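PDB 6JLC: CAMP factor from Mobiluncus curtisii, which is probably a secreted pore-forming toxin that acts on host cell membranes and contributes to the co-hemolytic CAMP reaction. Local coordinates for residues L92-S106 and D130-L144. Numbering follows the deposited sequence.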
loop_
_atom_site.group_PDB
_atom_site.type_symbol
_atom_site.label_atom_id
_atom_site.label_comp_id
_atom_site.label_asym_id
_atom_site.label_seq_id
_atom_site.Cartn_x
_atom_site.Cartn_y
_atom_site.Cartn_z
ATOM N N LEU A 92 7.614 4.309 6.309
ATOM C CA LEU A 92 7.575 3.734 7.653
ATOM C C LEU A 92 7.892 2.238 7.666
ATOM O O LEU A 92 7.583 1.551 8.649
ATOM C CB LEU A 92 6.211 3.991 8.307
ATOM C CG LEU A 92 5.779 5.459 8.354
ATOM C CD1 LEU A 92 4.393 5.577 8.994
ATOM C CD2 LEU A 92 6.783 6.284 9.112
ATOM N N ARG A 93 8.541 1.727 6.611
ATOM C CA ARG A 93 8.661 0.278 6.444
ATOM C C ARG A 93 9.392 -0.384 7.606
ATOM O O ARG A 93 9.059 -1.516 7.985
ATOM C CB ARG A 93 9.385 -0.054 5.139
ATOM C CG ARG A 93 9.310 -1.555 4.830
ATOM C CD ARG A 93 10.014 -1.922 3.537
ATOM N NE ARG A 93 9.330 -1.410 2.353
ATOM C CZ ARG A 93 8.238 -1.940 1.811
ATOM N NH1 ARG A 93 7.661 -3.015 2.341
ATOM N NH2 ARG A 93 7.718 -1.384 0.729
ATOM N N TYR A 94 10.376 0.299 8.196
ATOM C CA TYR A 94 11.170 -0.272 9.277
ATOM C C TYR A 94 10.770 0.252 10.650
ATOM O O TYR A 94 11.536 0.099 11.608
ATOM C CB TYR A 94 12.660 -0.016 9.032
ATOM C CG TYR A 94 13.241 -0.956 8.008
ATOM C CD1 TYR A 94 13.132 -0.686 6.651
ATOM C CD2 TYR A 94 13.857 -2.142 8.396
ATOM C CE1 TYR A 94 13.663 -1.563 5.693
ATOM C CE2 TYR A 94 14.381 -3.029 7.445
ATOM C CZ TYR A 94 14.281 -2.728 6.100
ATOM O OH TYR A 94 14.794 -3.594 5.158
ATOM N N LYS A 95 9.598 0.874 10.772
ATOM C CA LYS A 95 9.170 1.325 12.087
ATOM C C LYS A 95 8.671 0.145 12.918
ATOM O O LYS A 95 8.262 -0.891 12.390
ATOM C CB LYS A 95 8.062 2.386 11.970
ATOM C CG LYS A 95 8.543 3.722 11.406
ATOM C CD LYS A 95 9.477 4.406 12.391
ATOM C CE LYS A 95 10.092 5.657 11.781
ATOM N NZ LYS A 95 11.091 6.240 12.728
ATOM N N ILE A 96 8.693 0.323 14.240
ATOM C CA ILE A 96 8.167 -0.704 15.121
ATOM C C ILE A 96 6.684 -0.942 14.813
ATOM O O ILE A 96 5.989 -0.097 14.227
ATOM C CB ILE A 96 8.367 -0.323 16.597
ATOM C CG1 ILE A 96 7.806 1.079 16.878
ATOM C CG2 ILE A 96 9.846 -0.424 16.966
ATOM C CD1 ILE A 96 7.786 1.443 18.352
ATOM N N GLN A 97 6.198 -2.119 15.215
ATOM C CA GLN A 97 4.830 -2.508 14.878
ATOM C C GLN A 97 3.808 -1.536 15.462
ATOM O O GLN A 97 2.756 -1.302 14.850
ATOM C CB GLN A 97 4.577 -3.943 15.355
ATOM C CG GLN A 97 3.163 -4.470 15.129
ATOM C CD GLN A 97 2.775 -4.553 13.659
ATOM O OE1 GLN A 97 3.632 -4.536 12.768
ATOM N NE2 GLN A 97 1.473 -4.665 13.398
ATOM N N LYS A 98 4.122 -0.928 16.616
ATOM C CA LYS A 98 3.217 0.023 17.262
ATOM C C LYS A 98 2.860 1.182 16.339
ATOM O O LYS A 98 1.717 1.660 16.346
ATOM C CB LYS A 98 3.860 0.548 18.547
ATOM C CG LYS A 98 3.012 1.473 19.402
ATOM C CD LYS A 98 3.898 2.134 20.465
ATOM C CE LYS A 98 3.101 2.667 21.645
ATOM N NZ LYS A 98 2.530 4.018 21.405
ATOM N N ALA A 99 3.825 1.655 15.539
ATOM C CA ALA A 99 3.531 2.715 14.580
ATOM C C ALA A 99 2.462 2.275 13.589
ATOM O O ALA A 99 1.561 3.050 13.250
ATOM C CB ALA A 99 4.808 3.137 13.843
ATOM N N HIS A 100 2.541 1.030 13.122
ATOM C CA HIS A 100 1.608 0.559 12.107
ATOM C C HIS A 100 0.236 0.238 12.689
ATOM O O HIS A 100 -0.783 0.407 12.006
ATOM C CB HIS A 100 2.178 -0.668 11.414
ATOM C CG HIS A 100 3.386 -0.362 10.595
ATOM N ND1 HIS A 100 4.672 -0.563 11.059
ATOM C CD2 HIS A 100 3.511 0.168 9.356
ATOM C CE1 HIS A 100 5.534 -0.190 10.130
ATOM N NE2 HIS A 100 4.856 0.259 9.087
ATOM N N VAL A 101 0.192 -0.269 13.915
ATOM C CA VAL A 101 -1.100 -0.501 14.558
ATOM C C VAL A 101 -1.854 0.817 14.706
ATOM O O VAL A 101 -3.050 0.913 14.389
ATOM C CB VAL A 101 -0.905 -1.199 15.912
ATOM C CG1 VAL A 101 -2.223 -1.220 16.687
ATOM C CG2 VAL A 101 -0.388 -2.613 15.691
ATOM N N GLU A 102 -1.154 1.854 15.166
ATOM C CA GLU A 102 -1.792 3.148 15.392
ATOM C C GLU A 102 -2.213 3.799 14.076
ATOM O O GLU A 102 -3.342 4.295 13.956
ATOM C CB GLU A 102 -0.861 4.059 16.195
ATOM C CG GLU A 102 -0.584 3.515 17.591
ATOM C CD GLU A 102 0.188 4.470 18.484
ATOM O OE1 GLU A 102 0.440 5.627 18.082
ATOM O OE2 GLU A 102 0.541 4.043 19.604
ATOM N N LEU A 103 -1.332 3.804 13.065
ATOM C CA LEU A 103 -1.726 4.383 11.784
ATOM C C LEU A 103 -2.815 3.547 11.119
ATOM O O LEU A 103 -3.748 4.096 10.521
ATOM C CB LEU A 103 -0.508 4.536 10.865
ATOM C CG LEU A 103 -0.651 5.466 9.649
ATOM C CD1 LEU A 103 -1.133 6.849 10.026
ATOM C CD2 LEU A 103 0.669 5.578 8.967
ATOM N N GLY A 104 -2.745 2.223 11.251
ATOM C CA GLY A 104 -3.799 1.393 10.681
ATOM C C GLY A 104 -5.141 1.653 11.325
ATOM O O GLY A 104 -6.184 1.678 10.652
ATOM N N PHE A 105 -5.153 1.857 12.637
ATOM C CA PHE A 105 -6.389 2.170 13.339
ATOM C C PHE A 105 -6.966 3.496 12.858
ATOM O O PHE A 105 -8.171 3.611 12.616
ATOM C CB PHE A 105 -6.119 2.218 14.832
ATOM C CG PHE A 105 -7.365 2.298 15.676
ATOM C CD1 PHE A 105 -8.382 1.363 15.532
ATOM C CD2 PHE A 105 -7.512 3.312 16.602
ATOM C CE1 PHE A 105 -9.525 1.425 16.319
ATOM C CE2 PHE A 105 -8.659 3.378 17.400
ATOM C CZ PHE A 105 -9.656 2.431 17.257
ATOM N N SER A 106 -6.104 4.504 12.707
ATOM C CA SER A 106 -6.548 5.792 12.185
ATOM C C SER A 106 -7.126 5.648 10.776
ATOM O O SER A 106 -8.173 6.228 10.465
ATOM C CB SER A 106 -5.375 6.780 12.212
ATOM O OG SER A 106 -5.717 8.018 11.620
ATOM N N ASP A 130 -7.049 13.700 11.949
ATOM C CA ASP A 130 -6.525 12.584 12.733
ATOM C C ASP A 130 -5.532 11.756 11.927
ATOM O O ASP A 130 -4.538 11.268 12.477
ATOM C CB ASP A 130 -7.664 11.702 13.219
ATOM C CG ASP A 130 -7.173 10.518 14.028
ATOM O OD1 ASP A 130 -6.674 10.733 15.156
ATOM O OD2 ASP A 130 -7.292 9.372 13.542
ATOM N N LEU A 131 -5.797 11.554 10.634
ATOM C CA LEU A 131 -4.810 10.879 9.797
ATOM C C LEU A 131 -3.484 11.635 9.799
ATOM O O LEU A 131 -2.416 11.028 9.935
ATOM C CB LEU A 131 -5.340 10.735 8.375
ATOM C CG LEU A 131 -6.480 9.744 8.153
ATOM C CD1 LEU A 131 -7.162 10.010 6.794
ATOM C CD2 LEU A 131 -5.955 8.304 8.224
ATOM N N ARG A 132 -3.529 12.963 9.658
ATOM C CA ARG A 132 -2.293 13.739 9.605
ATOM C C ARG A 132 -1.577 13.718 10.944
ATOM O O ARG A 132 -0.351 13.547 11.000
ATOM C CB ARG A 132 -2.584 15.178 9.182
ATOM C CG ARG A 132 -3.049 15.274 7.731
ATOM C CD ARG A 132 -3.645 16.625 7.414
ATOM N NE ARG A 132 -4.084 16.689 6.029
ATOM C CZ ARG A 132 -4.683 17.740 5.483
ATOM N NH1 ARG A 132 -4.919 18.819 6.216
ATOM N NH2 ARG A 132 -5.059 17.701 4.211
ATOM N N ALA A 133 -2.323 13.909 12.030
ATOM C CA ALA A 133 -1.716 13.899 13.355
ATOM C C ALA A 133 -1.106 12.539 13.661
ATOM O O ALA A 133 -0.025 12.451 14.266
ATOM C CB ALA A 133 -2.757 14.270 14.408
ATOM N N THR A 134 -1.785 11.468 13.247
ATOM C CA THR A 134 -1.288 10.129 13.540
ATOM C C THR A 134 -0.030 9.838 12.738
ATOM O O THR A 134 0.945 9.305 13.281
ATOM C CB THR A 134 -2.371 9.085 13.261
ATOM O OG1 THR A 134 -3.509 9.362 14.094
ATOM C CG2 THR A 134 -1.864 7.690 13.598
ATOM N N TYR A 135 -0.024 10.202 11.457
ATOM C CA TYR A 135 1.180 10.006 10.658
ATOM C C TYR A 135 2.359 10.754 11.258
ATOM O O TYR A 135 3.457 10.200 11.391
ATOM C CB TYR A 135 0.964 10.452 9.220
ATOM C CG TYR A 135 2.208 10.190 8.404
ATOM C CD1 TYR A 135 2.411 8.950 7.807
ATOM C CD2 TYR A 135 3.210 11.154 8.286
ATOM C CE1 TYR A 135 3.566 8.689 7.083
ATOM C CE2 TYR A 135 4.366 10.893 7.571
ATOM C CZ TYR A 135 4.532 9.658 6.976
ATOM O OH TYR A 135 5.672 9.395 6.257
ATOM N N GLU A 136 2.158 12.033 11.592
ATOM C CA GLU A 136 3.253 12.819 12.150
ATOM C C GLU A 136 3.753 12.214 13.455
ATOM O O GLU A 136 4.965 12.143 13.683
ATOM C CB GLU A 136 2.817 14.270 12.355
ATOM C CG GLU A 136 3.962 15.169 12.792
ATOM C CD GLU A 136 3.496 16.526 13.272
ATOM O OE1 GLU A 136 3.404 17.452 12.438
ATOM O OE2 GLU A 136 3.225 16.667 14.483
ATOM N N ARG A 137 2.842 11.731 14.309
ATOM C CA ARG A 137 3.264 11.148 15.579
ATOM C C ARG A 137 4.092 9.882 15.369
ATOM O O ARG A 137 5.203 9.754 15.895
ATOM C CB ARG A 137 2.054 10.840 16.457
ATOM C CG ARG A 137 2.436 10.248 17.812
ATOM C CD ARG A 137 1.240 9.638 18.521
ATOM N NE ARG A 137 -0.013 10.184 18.022
ATOM C CZ ARG A 137 -1.016 9.446 17.571
ATOM N NH1 ARG A 137 -0.913 8.116 17.561
ATOM N NH2 ARG A 137 -2.120 10.040 17.133
ATOM N N VAL A 138 3.556 8.914 14.621
ATOM C CA VAL A 138 4.237 7.623 14.542
ATOM C C VAL A 138 5.496 7.707 13.690
ATOM O O VAL A 138 6.334 6.799 13.752
ATOM C CB VAL A 138 3.299 6.519 14.013
ATOM C CG1 VAL A 138 1.995 6.506 14.832
ATOM C CG2 VAL A 138 3.027 6.714 12.526
ATOM N N SER A 139 5.648 8.778 12.897
ATOM C CA SER A 139 6.867 8.963 12.110
ATOM C C SER A 139 8.088 9.119 12.997
ATOM O O SER A 139 9.208 8.821 12.571
ATOM C CB SER A 139 6.742 10.188 11.209
ATOM O OG SER A 139 5.942 9.887 10.087
ATOM N N THR A 140 7.893 9.603 14.215
ATOM C CA THR A 140 8.962 9.783 15.181
ATOM C C THR A 140 9.175 8.558 16.056
ATOM O O THR A 140 10.039 8.591 16.934
ATOM C CB THR A 140 8.665 10.992 16.081
ATOM O OG1 THR A 140 7.756 10.592 17.118
ATOM C CG2 THR A 140 8.046 12.130 15.287
ATOM N N TYR A 141 8.390 7.497 15.873
ATOM C CA TYR A 141 8.605 6.303 16.675
ATOM C C TYR A 141 9.931 5.657 16.293
ATOM O O TYR A 141 10.485 5.904 15.219
ATOM C CB TYR A 141 7.468 5.296 16.490
ATOM C CG TYR A 141 6.171 5.656 17.197
ATOM C CD1 TYR A 141 6.026 6.856 17.878
ATOM C CD2 TYR A 141 5.088 4.778 17.172
ATOM C CE1 TYR A 141 4.833 7.173 18.508
ATOM C CE2 TYR A 141 3.890 5.086 17.799
ATOM C CZ TYR A 141 3.766 6.281 18.464
ATOM O OH TYR A 141 2.573 6.577 19.085
ATOM N N ARG A 142 10.449 4.834 17.150
ATOM C CA ARG A 142 11.703 4.225 16.828
ATOM C C ARG A 142 11.635 3.169 15.781
ATOM O O ARG A 142 10.609 2.633 15.489
ATOM C CB ARG A 142 12.395 3.686 18.043
ATOM C CG ARG A 142 11.670 2.670 18.852
ATOM C CD ARG A 142 11.796 3.027 20.329
ATOM N NE ARG A 142 10.959 2.192 21.188
ATOM C CZ ARG A 142 10.930 0.867 21.125
ATOM N NH1 ARG A 142 11.692 0.234 20.264
ATOM N NH2 ARG A 142 10.150 0.184 21.933
ATOM N N ASP A 143 12.779 2.887 15.212
ATOM C CA ASP A 143 12.841 1.836 14.213
ATOM C C ASP A 143 12.997 0.471 14.878
ATOM O O ASP A 143 13.469 0.351 16.015
ATOM C CB ASP A 143 14.011 2.067 13.259
ATOM C CG ASP A 143 13.969 3.430 12.613
ATOM O OD1 ASP A 143 12.858 3.859 12.234
ATOM O OD2 ASP A 143 15.041 4.067 12.481
ATOM N N LEU A 144 12.601 -0.563 14.143
ATOM C CA LEU A 144 12.899 -1.933 14.534
ATOM C C LEU A 144 14.391 -2.103 14.768
ATOM O O LEU A 144 15.209 -1.511 14.064
ATOM C CB LEU A 144 12.454 -2.903 13.433
ATOM C CG LEU A 144 10.947 -3.068 13.182
ATOM C CD1 LEU A 144 10.666 -3.679 11.802
ATOM C CD2 LEU A 144 10.345 -3.928 14.280
HETATM O O HOH W 1 -9.169 8.548 11.557
#
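Two neighbouring antiparallel helices of the five-helix group (residues 8 to 139) in this C-terminal piece of the CAMP factor, 97-106 and 130-139, pair here through Glu102, Val138, Ala99 and Ser106. Where helix 130-139 ends, one carboxylate oxygen, Glu102 OE1, takes two donors from opposite faces of its plane. Tyr141 OH donates to Glu102 OE1 from the syn side at 2.5 Å, with ring and carboxylate planes 85° apart. Arg137 NH1 reaches Glu102 OE1 from above the carboxylate at 2.9 Å; the hydrogen bond of this salt bridge is bent, with 131° at the hydrogen. Lys98 NZ holds the other oxygen, OE2, so both oxygens are gripped and the rotation of the carboxylate is fixed; the two basic groups probably stabilise its negative charge. Next to this network Ala99 CB meets Val138 CB at 3.7 Å and also packs against Tyr141 CD2. Leu103 CD2 lies at the edge of the Tyr135 ring, and its CD1 touches Thr134 CG2. Farther along, Ser106 OG donates to Asp130 OD2 (2.8 Å), and a water joins that same oxygen to Ser106 O.

The loops beyond the helices are tied as well. Leu144 N to Tyr94 O (2.8 Å) and Ile96 N to Arg142 O (3.3 Å) flank the single beta bridge of Lys95 with Asp143. The Lys95 chain bends at chi2 (-68°), bringing NZ back to Tyr141 O at 2.6 Å, to Asp143 OD1 in a salt bridge, and weakly to Ser139 O.

Helix 68-91 packs against the face that carries Leu103 and Leu131, both of which touch Thr84. At the loop end, Tyr94 and Leu144 pack on helices 152-173 and 203-222, with Tyr94 OH bonded to Asp207, and so join this helix pair to the C-terminal helices.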